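Local coordinates for beta-N-acetylglucosaminidase-like protein Glycoside hydrolase family 20 (Flavobacterium johnsoniae, PDB 6YHH) that probably removes N-acetylglucosamine from chitin fragments by hydrolysing beta-N-acetylhexosaminide bonds, acting as a chitobiase of glycoside hydrolase family 20, at residues A[181-185]-A[186-190]; A[195-198]-A[199-203]; A[319-322]-A[323-326]; A[350-353]-A[354-357]. One frame throughout, in Å; residues are numbered along the deposited sequence.

Interaction 1 of 4, residues A[181-185]-A[186-190]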
ATOM      1  N   HIS A 181       7.180  19.041  -4.730  1.00  8.16           N
ATOM      2  CA  HIS A 181       8.139  19.353  -5.800  1.00  8.65           C
ATOM      3  C   HIS A 181       7.650  18.640  -7.039  1.00  8.45           C
ATOM      4  O   HIS A 181       7.884  17.424  -7.194  1.00  8.48           O
ATOM      5  CB  HIS A 181       9.573  18.952  -5.334  1.00  7.91           C
ATOM      6  CG  HIS A 181      10.673  19.290  -6.312  1.00  8.13           C
ATOM      7  ND1 HIS A 181      11.357  20.479  -6.245  1.00  8.68           N
ATOM      8  CD2 HIS A 181      11.188  18.639  -7.395  1.00  8.24           C
ATOM      9  CE1 HIS A 181      12.209  20.553  -7.242  1.00  8.78           C
ATOM     10  NE2 HIS A 181      12.164  19.433  -7.924  1.00  8.65           N
ATOM     11  N   LEU A 182       6.883  19.392  -7.856  1.00  8.75           N
ATOM     12  CA  LEU A 182       5.998  18.859  -8.840  1.00  9.18           C
ATOM     13  C   LEU A 182       6.538  18.855 -10.283  1.00  8.98           C
ATOM     14  O   LEU A 182       5.892  18.317 -11.188  1.00  9.25           O
ATOM     15  CB  LEU A 182       4.671  19.633  -8.802  1.00  9.87           C
ATOM     16  CG  LEU A 182       3.755  19.366  -7.630  1.00  8.71           C
ATOM     17  CD1 LEU A 182       2.797  20.523  -7.424  1.00  9.37           C
ATOM     18  CD2 LEU A 182       3.026  18.116  -7.981  1.00  9.26           C
ATOM     19  N   VAL A 183       7.775  19.325 -10.433  1.00  9.12           N
ATOM     20  CA  VAL A 183       8.446  19.438 -11.693  1.00 10.50           C
ATOM     21  C   VAL A 183       9.954  19.401 -11.490  1.00 10.33           C
ATOM     22  O   VAL A 183      10.465  19.995 -10.523  1.00 11.18           O
ATOM     23  CB  VAL A 183       8.115  20.799 -12.402  1.00 11.50           C
ATOM     24  CG1 VAL A 183       8.745  20.745 -13.792  1.00 13.09           C
ATOM     25  CG2 VAL A 183       6.575  21.071 -12.386  1.00 13.82           C
ATOM     26  N   ASP A 184      10.664  18.669 -12.358  1.00  8.25           N
ATOM     27  CA  ASP A 184      12.095  18.703 -12.387  1.00  8.50           C
ATOM     28  C   ASP A 184      12.501  18.163 -13.763  1.00  8.45           C
ATOM     29  O   ASP A 184      11.634  18.046 -14.708  1.00  8.16           O
ATOM     30  CB  ASP A 184      12.691  17.912 -11.201  1.00  8.20           C
ATOM     31  CG  ASP A 184      14.005  18.446 -10.751  1.00  8.78           C
ATOM     32  OD1 ASP A 184      14.993  18.296 -11.536  1.00  8.60           O
ATOM     33  OD2 ASP A 184      14.099  19.036  -9.676  1.00  8.70           O
ATOM     34  N   ASP A 185      13.785  17.883 -13.949  1.00  7.97           N
ATOM     35  CA  ASP A 185      14.280  17.452 -15.264  1.00  8.45           C
ATOM     36  C   ASP A 185      13.646  16.129 -15.757  1.00  8.49           C
ATOM     37  O   ASP A 185      13.561  15.846 -16.946  1.00  8.16           O
ATOM     38  CB  ASP A 185      15.807  17.241 -15.239  1.00  7.75           C
ATOM     39  CG  ASP A 185      16.586  18.533 -15.022  1.00  8.64           C
ATOM     40  OD1 ASP A 185      16.607  19.366 -15.978  1.00 10.09           O
ATOM     41  OD2 ASP A 185      17.159  18.627 -13.892  1.00  9.09           O
ATOM     42  N   GLN A 186      13.237  15.338 -14.779  1.00  7.94           N
ATOM     43  CA  GLN A 186      12.787  13.969 -14.969  1.00  8.14           C
ATOM     44  C   GLN A 186      11.259  13.850 -15.141  1.00  8.26           C
ATOM     45  O   GLN A 186      10.736  12.726 -15.178  1.00  7.85           O
ATOM     46  CB  GLN A 186      13.256  13.121 -13.773  1.00  8.04           C
ATOM     47  CG  GLN A 186      14.742  12.986 -13.678  1.00  8.14           C
ATOM     48  CD  GLN A 186      15.478  14.172 -13.063  1.00  7.22           C
ATOM     49  OE1 GLN A 186      14.890  15.131 -12.588  1.00  7.19           O
ATOM     50  NE2 GLN A 186      16.773  14.119 -13.123  1.00  7.45           N
ATOM     51  N   GLY A 187      10.549  15.009 -15.140  1.00  7.92           N
ATOM     52  CA  GLY A 187       9.128  14.976 -15.392  1.00  9.40           C
ATOM     53  C   GLY A 187       8.359  16.101 -14.750  1.00  7.70           C
ATOM     54  O   GLY A 187       8.739  16.599 -13.735  1.00  8.25           O
ATOM     55  N   TRP A 188       7.287  16.488 -15.450  1.00  8.01           N
ATOM     56  CA  TRP A 188       6.278  17.458 -15.055  1.00  8.04           C
ATOM     57  C   TRP A 188       5.025  16.758 -14.574  1.00  8.20           C
ATOM     58  O   TRP A 188       4.493  15.882 -15.313  1.00  9.33           O
ATOM     59  CB  TRP A 188       5.895  18.323 -16.312  1.00  8.31           C
ATOM     60  CG  TRP A 188       4.795  19.249 -16.073  1.00  8.51           C
ATOM     61  CD1 TRP A 188       3.496  18.943 -16.071  1.00  8.71           C
ATOM     62  CD2 TRP A 188       4.865  20.656 -15.771  1.00  8.97           C
ATOM     63  NE1 TRP A 188       2.751  20.022 -15.744  1.00  8.61           N
ATOM     64  CE2 TRP A 188       3.564  21.092 -15.564  1.00  8.73           C
ATOM     65  CE3 TRP A 188       5.912  21.563 -15.630  1.00  8.66           C
ATOM     66  CZ2 TRP A 188       3.268  22.428 -15.215  1.00  9.60           C
ATOM     67  CZ3 TRP A 188       5.639  22.853 -15.314  1.00  9.23           C
ATOM     68  CH2 TRP A 188       4.329  23.272 -15.076  1.00  9.78           C
ATOM     69  N   ARG A 189       4.565  17.063 -13.364  1.00  7.74           N
ATOM     70  CA  ARG A 189       3.522  16.292 -12.726  1.00  7.89           C
ATOM     71  C   ARG A 189       2.153  16.942 -12.472  1.00  8.89           C
ATOM     72  O   ARG A 189       1.358  16.353 -11.715  1.00  9.34           O
ATOM     73  CB  ARG A 189       4.023  15.799 -11.369  1.00  7.32           C
ATOM     74  CG  ARG A 189       5.321  14.988 -11.462  1.00  7.64           C
ATOM     75  CD  ARG A 189       5.226  13.794 -12.426  1.00  7.52           C
ATOM     76  NE  ARG A 189       6.459  13.011 -12.418  1.00  7.64           N
ATOM     77  CZ  ARG A 189       6.894  12.288 -13.453  1.00  8.50           C
ATOM     78  NH1 ARG A 189       6.217  12.246 -14.598  1.00  9.24           N
ATOM     79  NH2 ARG A 189       7.999  11.624 -13.382  1.00  8.21           N
ATOM     80  N   ILE A 190       1.847  18.082 -13.104  1.00  9.65           N
ATOM     81  CA  ILE A 190       0.603  18.815 -12.878  1.00  9.81           C
ATOM     82  C   ILE A 190      -0.276  18.759 -14.133  1.00 10.71           C
ATOM     83  O   ILE A 190       0.154  19.252 -15.203  1.00 11.55           O
ATOM     84  CB  ILE A 190       0.884  20.289 -12.533  1.00  9.60           C
ATOM     85  CG1 ILE A 190       1.842  20.392 -11.302  1.00 10.15           C
ATOM     86  CG2 ILE A 190      -0.474  20.960 -12.217  1.00 10.23           C
ATOM     87  CD1 ILE A 190       2.504  21.740 -11.185  1.00 10.40           C
TER
HETATM   88  O   HOH W   1      17.919  16.790 -12.049  1.00  8.81           O
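Val-183 presses CG2 over one face of the Trp-188 indole, 3.7 Å from the centroid of the six-membered ring and displaced toward its rim, a CH-pi contact in a short beta hairpin. The two residues form an antiparallel non-hydrogen-bonded pair. Next to it, Asp-184 and Gly-187 make the hydrogen-bonded pair that closes a type I turn, Asp-184 N reaching Gly-187 O at 3.1 Å. With CG anti to the backbone N (chi1 174°), the Trp-188 ring lies in line for NE1 to meet Ile-190 O at 2.8 Å, on a carbonyl lone pair and in the ring plane. Replacing the indole by the methyl of an alanine is likely to leave Val-183 CG2 facing a gap and Ile-190 O without its donor. Further out, His-181 NE2 donates to the anti lone pair of Asp-184 OD2 at 2.6 Å, while its ND1 is hydrogen-bonded to Glu-230; a bound Tris molecule lies close to Asp-184. Gln-186 OE1 accepts from Arg-155, and Arg-189 lays its guanidinium face over Gly-187 CA and bonds to Ala-153 O. In the catalytic barrel strand 177-184, the hairpin's first arm, lies between strands 146-152 and 226-230, and Trp-188 on strand 187-188 packs against helices 197-202 and 238-243.

Interaction 2 of 4, residues A[195-198]-A[199-203]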
ATOM      1  N   HIS A 195      -2.014  23.916 -21.236  1.00 16.77           N
ATOM      2  CA  HIS A 195      -0.693  23.675 -21.774  1.00 15.45           C
ATOM      3  C   HIS A 195      -0.484  22.191 -21.865  1.00 12.85           C
ATOM      4  O   HIS A 195       0.446  21.593 -21.226  1.00 12.60           O
ATOM      5  CB  HIS A 195       0.366  24.368 -20.925  1.00 17.80           C
ATOM      6  CG  HIS A 195       0.325  25.850 -21.111  1.00 24.73           C
ATOM      7  ND1 HIS A 195       0.977  26.475 -22.156  1.00 30.92           N
ATOM      8  CD2 HIS A 195      -0.450  26.791 -20.527  1.00 31.03           C
ATOM      9  CE1 HIS A 195       0.717  27.768 -22.121  1.00 33.42           C
ATOM     10  NE2 HIS A 195      -0.163  27.978 -21.158  1.00 27.73           N
ATOM     11  N   PRO A 196      -1.295  21.508 -22.680  1.00 13.00           N
ATOM     12  CA  PRO A 196      -1.289  20.044 -22.673  1.00 12.12           C
ATOM     13  C   PRO A 196      -0.027  19.362 -23.079  1.00 11.86           C
ATOM     14  O   PRO A 196       0.192  18.202 -22.686  1.00 12.00           O
ATOM     15  CB  PRO A 196      -2.437  19.681 -23.627  1.00 12.42           C
ATOM     16  CG  PRO A 196      -2.406  20.813 -24.570  1.00 13.17           C
ATOM     17  CD  PRO A 196      -2.312  22.026 -23.666  1.00 13.11           C
ATOM     18  N   LYS A 197       0.854  20.035 -23.802  1.00 11.23           N
ATOM     19  CA  LYS A 197       2.092  19.454 -24.196  1.00 11.33           C
ATOM     20  C   LYS A 197       2.945  19.047 -22.976  1.00 10.60           C
ATOM     21  O   LYS A 197       3.772  18.143 -23.072  1.00 10.56           O
ATOM     22  CB  LYS A 197       2.896  20.349 -25.070  1.00 13.66           C
ATOM     23  CG  LYS A 197       2.323  20.436 -26.510  1.00 14.91           C
ATOM     24  CD  LYS A 197       3.282  21.152 -27.478  1.00 16.45           C
ATOM     25  CE  LYS A 197       3.481  22.644 -27.265  1.00 17.83           C
ATOM     26  NZ  LYS A 197       4.671  23.220 -27.961  1.00 20.15           N
ATOM     27  N   LEU A 198       2.755  19.741 -21.877  1.00 10.19           N
ATOM     28  CA  LEU A 198       3.546  19.357 -20.658  1.00 10.39           C
ATOM     29  C   LEU A 198       3.172  17.952 -20.161  1.00 12.06           C
ATOM     30  O   LEU A 198       4.056  17.213 -19.687  1.00 12.64           O
ATOM     31  CB  LEU A 198       3.362  20.394 -19.580  1.00 10.50           C
ATOM     32  CG  LEU A 198       4.136  21.700 -19.803  1.00  9.75           C
ATOM     33  CD1 LEU A 198       3.545  22.813 -18.987  1.00  9.72           C
ATOM     34  CD2 LEU A 198       5.661  21.557 -19.569  1.00 10.58           C
ATOM     35  N   ILE A 199       1.924  17.588 -20.323  1.00 11.33           N
ATOM     36  CA  ILE A 199       1.474  16.214 -19.982  1.00 13.15           C
ATOM     37  C   ILE A 199       1.864  15.236 -21.095  1.00 12.91           C
ATOM     38  O   ILE A 199       2.353  14.125 -20.874  1.00 12.58           O
ATOM     39  CB  ILE A 199      -0.031  16.189 -19.635  1.00 15.27           C
ATOM     40  CG1 ILE A 199      -0.253  16.995 -18.374  1.00 16.93           C
ATOM     41  CG2 ILE A 199      -0.507  14.734 -19.511  1.00 16.56           C
ATOM     42  CD1 ILE A 199       0.587  16.502 -17.174  1.00 16.68           C
ATOM     43  N   GLU A 200       1.550  15.613 -22.354  1.00 11.75           N
ATOM     44  CA  GLU A 200       1.798  14.739 -23.449  1.00 12.27           C
ATOM     45  C   GLU A 200       3.244  14.345 -23.610  1.00 11.36           C
ATOM     46  O   GLU A 200       3.567  13.135 -23.838  1.00 13.41           O
ATOM     47  CB  GLU A 200       1.335  15.438 -24.750  1.00 13.47           C
ATOM     48  CG  GLU A 200       1.399  14.562 -25.984  1.00 16.38           C
ATOM     49  CD  GLU A 200       1.388  15.362 -27.322  1.00 19.76           C
ATOM     50  OE1 GLU A 200       1.352  16.628 -27.400  1.00 20.39           O
ATOM     51  OE2 GLU A 200       1.442  14.648 -28.353  1.00 23.04           O
ATOM     52  N   LEU A 201       4.119  15.327 -23.498  1.00 11.05           N
ATOM     53  CA  LEU A 201       5.517  15.203 -23.883  1.00 12.07           C
ATOM     54  C   LEU A 201       6.489  15.149 -22.700  1.00 12.07           C
ATOM     55  O   LEU A 201       7.625  14.771 -22.897  1.00 13.51           O
ATOM     56  CB  LEU A 201       5.928  16.362 -24.788  1.00 12.81           C
ATOM     57  CG  LEU A 201       5.157  16.456 -26.124  1.00 12.79           C
ATOM     58  CD1 LEU A 201       5.661  17.643 -26.884  1.00 14.51           C
ATOM     59  CD2 LEU A 201       5.263  15.159 -26.928  1.00 15.97           C
ATOM     60  N   ALA A 202       6.060  15.590 -21.527  1.00 10.59           N
ATOM     61  CA  ALA A 202       7.016  15.792 -20.410  1.00 10.74           C
ATOM     62  C   ALA A 202       6.630  15.021 -19.145  1.00 10.09           C
ATOM     63  O   ALA A 202       7.137  15.384 -18.051  1.00  9.96           O
ATOM     64  CB  ALA A 202       7.178  17.298 -20.115  1.00 11.53           C
ATOM     65  N   SER A 203       5.724  14.054 -19.230  1.00  9.91           N
ATOM     66  CA  SER A 203       5.258  13.328 -18.029  1.00  9.87           C
ATOM     67  C   SER A 203       5.346  11.791 -18.056  1.00 10.58           C
ATOM     68  O   SER A 203       5.174  11.171 -17.016  1.00 10.54           O
ATOM     69  CB  SER A 203       3.799  13.646 -17.654  1.00  9.28           C
ATOM     70  OG  SER A 203       2.900  12.978 -18.523  1.00 10.16           O
TER
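After His-195, whose ND1 bonds to Tyr-244, Pro-196 O receives two backbone N-H groups, from Ile-199 and Glu-200, in the first turn of the short helix 197-202 of the catalytic domain. The bond from Glu-200 N is nearly straight, 174° at the hydrogen and 2.9 Å to Pro-196 O; the one from Ile-199 N is weak. Lys-197 comes next. Its carbonyl O accepts from Leu-201 N at 2.9 Å, and Leu-201 CB sits against the same oxygen, 3.3 Å from Lys-197 O. The aliphatic part of the lysine passes Glu-200 at a slant, Lys-197 CG standing 4.0 Å from Glu-200 OE1, but its charged end does not pair with that carboxylate: the chain bends at chi3 (-69°) and carries NZ to Ala-243 O. Leu-198 closes the first segment. Its side chain leaves the turn to pack on Trp-188, Ala-243 and Leu-298, while its carbonyl stays with the helix, taking a weak bond from Ala-202 N and touching the methyl of the same residue, Ala-202 CB to Leu-198 O 3.2 Å. One face of this short helix is therefore greasy and buried, formed by Leu-198 and Ala-202, whereas Pro-196 and Glu-200 lie on the solvent side. Next after Ala-202, Ser-203 folds its hydroxyl back onto the turn before: OG donates to Ile-199 O at 2.7 Å, in the carbonyl plane and on a lone pair.

Interaction 3 of 4, residues A[319-322]-A[323-326]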
ATOM      1  N   GLU A 319      23.483  26.248 -13.559  1.00 17.33           N
ATOM      2  CA  GLU A 319      24.948  26.467 -13.648  1.00 21.24           C
ATOM      3  C   GLU A 319      25.386  27.475 -14.698  1.00 21.45           C
ATOM      4  O   GLU A 319      26.553  27.872 -14.789  1.00 22.15           O
ATOM      5  CB  GLU A 319      25.606  25.137 -13.882  1.00 26.17           C
ATOM      6  CG  GLU A 319      25.584  24.357 -12.583  1.00 27.03           C
ATOM      7  CD  GLU A 319      26.268  23.012 -12.697  1.00 29.63           C
ATOM      8  OE1 GLU A 319      26.769  22.608 -11.650  1.00 30.89           O
ATOM      9  OE2 GLU A 319      26.298  22.367 -13.813  1.00 30.53           O
ATOM     10  N   GLY A 320      24.433  27.940 -15.480  1.00 14.66           N
ATOM     11  CA  GLY A 320      24.667  29.172 -16.164  1.00 14.19           C
ATOM     12  C   GLY A 320      25.388  29.006 -17.536  1.00 13.87           C
ATOM     13  O   GLY A 320      25.583  30.008 -18.221  1.00 15.30           O
ATOM     14  N   LYS A 321      25.675  27.789 -17.958  1.00 13.40           N
ATOM     15  CA  LYS A 321      26.487  27.580 -19.198  1.00 13.65           C
ATOM     16  C   LYS A 321      25.750  28.030 -20.458  1.00 12.51           C
ATOM     17  O   LYS A 321      26.343  28.741 -21.293  1.00 11.48           O
ATOM     18  CB  LYS A 321      27.002  26.165 -19.313  1.00 17.80           C
ATOM     19  CG  LYS A 321      28.021  25.696 -18.238  1.00 20.72           C
ATOM     20  CD  LYS A 321      29.132  26.660 -17.902  1.00 30.00           C
ATOM     21  CE  LYS A 321      30.240  26.079 -17.009  1.00 36.59           C
ATOM     22  NZ  LYS A 321      30.944  27.244 -16.339  1.00 39.09           N
ATOM     23  N   ASP A 322      24.476  27.664 -20.618  1.00 10.95           N
ATOM     24  CA  ASP A 322      23.739  28.155 -21.784  1.00 10.94           C
ATOM     25  C   ASP A 322      23.548  29.667 -21.748  1.00 11.82           C
ATOM     26  O   ASP A 322      23.631  30.360 -22.811  1.00 13.40           O
ATOM     27  CB  ASP A 322      22.404  27.457 -21.904  1.00 11.43           C
ATOM     28  CG  ASP A 322      22.511  25.989 -22.306  1.00 12.64           C
ATOM     29  OD1 ASP A 322      23.611  25.436 -22.650  1.00 13.48           O
ATOM     30  OD2 ASP A 322      21.403  25.349 -22.335  1.00 13.21           O
ATOM     31  N   TRP A 323      23.303  30.221 -20.564  1.00 10.53           N
ATOM     32  CA  TRP A 323      23.225  31.671 -20.427  1.00 10.03           C
ATOM     33  C   TRP A 323      24.513  32.360 -20.886  1.00 10.68           C
ATOM     34  O   TRP A 323      24.436  33.332 -21.660  1.00 12.27           O
ATOM     35  CB  TRP A 323      22.844  32.060 -19.018  1.00 10.74           C
ATOM     36  CG  TRP A 323      21.392  31.784 -18.688  1.00 10.04           C
ATOM     37  CD1 TRP A 323      20.497  31.060 -19.404  1.00  9.96           C
ATOM     38  CD2 TRP A 323      20.705  32.229 -17.505  1.00 10.67           C
ATOM     39  NE1 TRP A 323      19.265  31.031 -18.724  1.00 11.05           N
ATOM     40  CE2 TRP A 323      19.377  31.772 -17.581  1.00 10.29           C
ATOM     41  CE3 TRP A 323      21.097  32.969 -16.400  1.00 10.02           C
ATOM     42  CZ2 TRP A 323      18.442  32.063 -16.600  1.00 11.07           C
ATOM     43  CZ3 TRP A 323      20.189  33.299 -15.435  1.00 10.64           C
ATOM     44  CH2 TRP A 323      18.877  32.809 -15.508  1.00 11.22           C
ATOM     45  N   ASP A 324      25.648  31.871 -20.409  1.00 11.35           N
ATOM     46  CA  ASP A 324      26.972  32.430 -20.753  1.00 11.64           C
ATOM     47  C   ASP A 324      27.198  32.409 -22.267  1.00 13.12           C
ATOM     48  O   ASP A 324      27.861  33.301 -22.799  1.00 12.96           O
ATOM     49  CB  ASP A 324      28.047  31.617 -20.065  1.00 11.80           C
ATOM     50  CG  ASP A 324      28.128  31.823 -18.590  1.00 13.04           C
ATOM     51  OD1 ASP A 324      27.558  32.756 -18.019  1.00 13.46           O
ATOM     52  OD2 ASP A 324      28.862  30.969 -18.000  1.00 14.99           O
ATOM     53  N   ALA A 325      26.710  31.392 -22.949  1.00 12.26           N
ATOM     54  CA  ALA A 325      27.003  31.183 -24.370  1.00 12.61           C
ATOM     55  C   ALA A 325      26.069  31.936 -25.261  1.00 15.24           C
ATOM     56  O   ALA A 325      26.346  32.039 -26.415  1.00 17.26           O
ATOM     57  CB  ALA A 325      26.865  29.719 -24.685  1.00 12.59           C
ATOM     58  N   ASN A 326      24.942  32.450 -24.763  1.00 12.09           N
ATOM     59  CA  ASN A 326      23.897  32.934 -25.633  1.00 14.10           C
ATOM     60  C   ASN A 326      24.083  34.440 -25.779  1.00 15.92           C
ATOM     61  O   ASN A 326      23.906  35.198 -24.845  1.00 14.38           O
ATOM     62  CB  ASN A 326      22.532  32.603 -25.026  1.00 14.32           C
ATOM     63  CG  ASN A 326      21.361  33.032 -25.913  1.00 18.14           C
ATOM     64  OD1 ASN A 326      21.397  34.123 -26.516  1.00 21.16           O
ATOM     65  ND2 ASN A 326      20.296  32.218 -25.980  1.00 16.20           N
TER
HETATM   66  O   HOH W   2      28.529  29.856 -15.641  1.00 24.05           O
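A chi1 of -72° sets Asp-324 CG anti to its own carbonyl carbon and swings the carboxylate back beside Gly-320 O, where CG comes to 3.1 Å from that oxygen. The two are acceptors, and what joins this end of the helix is the backbone and a water: Asp-324 N donates to Gly-320 O at 2.9 Å, 163° at the hydrogen, and water 2 gives one proton to Asp-324 OD2 (2.6 Å) and the other to Glu-319 O (2.9 Å). OD1 accepts from Asn-341, so both carboxylate oxygens are engaged. Gly-320 is the N-cap, with a positive phi of 87° at which a side chain would jam against the preceding carbonyl. Lys-321 NZ remains 4.6 Å from Asp-324 OD2, an attraction at most and beyond a salt bridge. One residue on, Ala-325 N bonds to Lys-321 O at 3.1 Å and, weakly, to Asp-322 O. Asn-326 ends the helix and caps the next one, its OD1 accepting from Ile-329 N. The short helix 321-325 thus leads straight into helix 327-335, shortly after the predicted proton donor Glu-317, and Trp-323 tucks its indole against helix 341-358, with NE1 bonded to Leu-284 O.

Interaction 4 of 4, residues A[350-353]-A[354-357]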
ATOM      1  N   MET A 350      12.004  38.018  -9.969  1.00 10.18           N
ATOM      2  CA  MET A 350      11.185  39.196  -9.626  1.00 11.87           C
ATOM      3  C   MET A 350      10.188  39.559 -10.703  1.00 13.14           C
ATOM      4  O   MET A 350       9.184  40.252 -10.368  1.00 13.01           O
ATOM      5  CB  MET A 350      12.076  40.400  -9.237  1.00 11.82           C
ATOM      6  CG  MET A 350      12.719  40.199  -7.852  1.00 12.58           C
ATOM      7  SD  MET A 350      11.554  39.859  -6.526  1.00 14.76           S
ATOM      8  CE  MET A 350      10.465  41.275  -6.839  1.00 15.91           C
ATOM      9  N   GLN A 351      10.363  39.048 -11.928  1.00 13.45           N
ATOM     10  CA  GLN A 351       9.323  39.142 -12.943  1.00 11.99           C
ATOM     11  C   GLN A 351       8.118  38.218 -12.616  1.00 12.27           C
ATOM     12  O   GLN A 351       6.980  38.455 -13.006  1.00 13.35           O
ATOM     13  CB  GLN A 351       9.818  38.890 -14.378  1.00 14.11           C
ATOM     14  CG  GLN A 351      10.978  39.693 -14.825  1.00 17.30           C
ATOM     15  CD  GLN A 351      10.858  41.135 -14.461  1.00 22.09           C
ATOM     16  OE1 GLN A 351      11.642  41.672 -13.630  1.00 31.81           O
ATOM     17  NE2 GLN A 351       9.888  41.766 -15.038  1.00 21.29           N
ATOM     18  N   LEU A 352       8.387  37.099 -11.913  1.00 10.76           N
ATOM     19  CA  LEU A 352       7.333  36.127 -11.530  1.00 10.63           C
ATOM     20  C   LEU A 352       6.540  36.658 -10.297  1.00  9.70           C
ATOM     21  O   LEU A 352       5.408  36.261 -10.040  1.00 10.67           O
ATOM     22  CB  LEU A 352       7.983  34.790 -11.120  1.00 10.56           C
ATOM     23  CG  LEU A 352       8.958  34.240 -12.181  1.00 10.65           C
ATOM     24  CD1 LEU A 352       9.349  32.809 -11.851  1.00 11.37           C
ATOM     25  CD2 LEU A 352       8.328  34.211 -13.561  1.00 11.89           C
ATOM     26  N   ALA A 353       7.205  37.476  -9.486  1.00 10.73           N
ATOM     27  CA  ALA A 353       6.652  37.957  -8.188  1.00 11.49           C
ATOM     28  C   ALA A 353       5.268  38.638  -8.361  1.00 11.06           C
ATOM     29  O   ALA A 353       4.315  38.261  -7.654  1.00 10.90           O
ATOM     30  CB  ALA A 353       7.622  38.859  -7.480  1.00 12.25           C
ATOM     31  N   PRO A 354       5.110  39.486  -9.358  1.00 11.32           N
ATOM     32  CA  PRO A 354       3.736  40.063  -9.539  1.00 11.15           C
ATOM     33  C   PRO A 354       2.714  39.090 -10.080  1.00 11.43           C
ATOM     34  O   PRO A 354       1.557  39.236  -9.822  1.00 11.92           O
ATOM     35  CB  PRO A 354       3.936  41.208 -10.562  1.00 12.42           C
ATOM     36  CG  PRO A 354       5.306  41.169 -10.985  1.00 14.61           C
ATOM     37  CD  PRO A 354       6.095  40.150 -10.224  1.00 11.87           C
ATOM     38  N   MET A 355       3.138  38.120 -10.886  1.00 11.13           N
ATOM     39  CA  MET A 355       2.249  37.035 -11.339  1.00 11.91           C
ATOM     40  C   MET A 355       1.719  36.264 -10.159  1.00 11.85           C
ATOM     41  O   MET A 355       0.521  36.059 -10.081  1.00 11.88           O
ATOM     42  CB  MET A 355       3.037  36.108 -12.250  1.00 11.29           C
ATOM     43  CG  MET A 355       3.729  36.779 -13.428  1.00 12.59           C
ATOM     44  SD  MET A 355       4.611  35.484 -14.353  1.00 13.63           S
ATOM     45  CE  MET A 355       5.499  36.458 -15.567  1.00 15.88           C
ATOM     46  N   LEU A 356       2.595  35.906  -9.211  1.00 11.36           N
ATOM     47  CA  LEU A 356       2.152  35.216  -8.027  1.00 12.08           C
ATOM     48  C   LEU A 356       1.274  36.115  -7.187  1.00 11.87           C
ATOM     49  O   LEU A 356       0.263  35.647  -6.664  1.00 11.41           O
ATOM     50  CB  LEU A 356       3.343  34.664  -7.217  1.00 12.31           C
ATOM     51  CG  LEU A 356       4.155  33.618  -7.964  1.00 14.48           C
ATOM     52  CD1 LEU A 356       5.351  33.143  -7.111  1.00 15.71           C
ATOM     53  CD2 LEU A 356       3.317  32.464  -8.411  1.00 16.38           C
ATOM     54  N   LYS A 357       1.652  37.402  -7.070  1.00 11.16           N
ATOM     55  CA  LYS A 357       0.868  38.270  -6.175  1.00 11.85           C
ATOM     56  C   LYS A 357      -0.553  38.489  -6.735  1.00 13.44           C
ATOM     57  O   LYS A 357      -1.522  38.685  -5.989  1.00 12.28           O
ATOM     58  CB  LYS A 357       1.564  39.591  -6.026  1.00 13.52           C
ATOM     59  CG  LYS A 357       0.981  40.448  -4.875  1.00 16.11           C
ATOM     60  CD  LYS A 357       1.827  41.592  -4.455  1.00 20.11           C
ATOM     61  CE  LYS A 357       1.285  42.154  -3.159  1.00 20.65           C
ATOM     62  NZ  LYS A 357       2.208  43.273  -2.865  1.00 25.32           N
TER
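Leu-352 O and Ala-353 O each accept a helical N-H from four residues on, Leu-356 N at 3.0 Å and Lys-357 N at 2.9 Å, while the helix kinks just before, where the nitrogens of Pro-354 and Met-355 have no bond to the previous turn. Proline in the middle of a helix is the textbook cause: its nitrogen has no hydrogen to give, and its ring takes up the space of the missing bond. Pro-354 CD lies 3.1 Å from Met-350 O, the oxygen that a regular helix would bond, and the ring also crowds Ala-353, whose CB is only 3.4 Å from Pro-354 CD, closer than ordinary van der Waals packing. On the neighbouring flank, Met-355 runs back along the helix toward the preceding turn. Beyond CG its chain is extended (chi2 179°, chi3 -174°), which carries SD across Leu-352 CD2 at a slant, 4.0 Å away, and places the CE methyl 3.6 Å from Gln-351 O, a backbone oxygen that Met-355 N does not reach. With a serine at this position, Leu-352 CD2 would probably lose its packing on the thioether and Gln-351 O its methyl contact. Leu-356 CG comes within 3.6 Å of the same Leu-352 O that its own N-H bonds. The kinked stretch belongs to helix 341-358 of the catalytic barrel: Met-355 and Leu-356 rest on Phe-299 of helix 289-302, and Ala-353 and Leu-356 meet Leu-363 of strand 362-366.

In the fold
Local geometry follows place in the fold across these four contacts of the catalytic domain. Interaction 1 is wholly buried at the end of a barrel strand and mixes ring packing with a dense polar network near the predicted catalytic residue. The other three are partly buried helical turns. Interaction 2 touches interaction 1 directly, Trp-188 N lying 2.8 Å from Ala-202 O, a probable hydrogen bond that joins hairpin to helix. Interactions 3 and 4 touch neither of these nor each other, their centres about 24 Å apart, yet both involve helix 341-358: interaction 3 packs on its beginning through Trp-323, and interaction 4 is a kink in its later part. Water and caps mark interaction 3; proline and apolar contacts mark interaction 4.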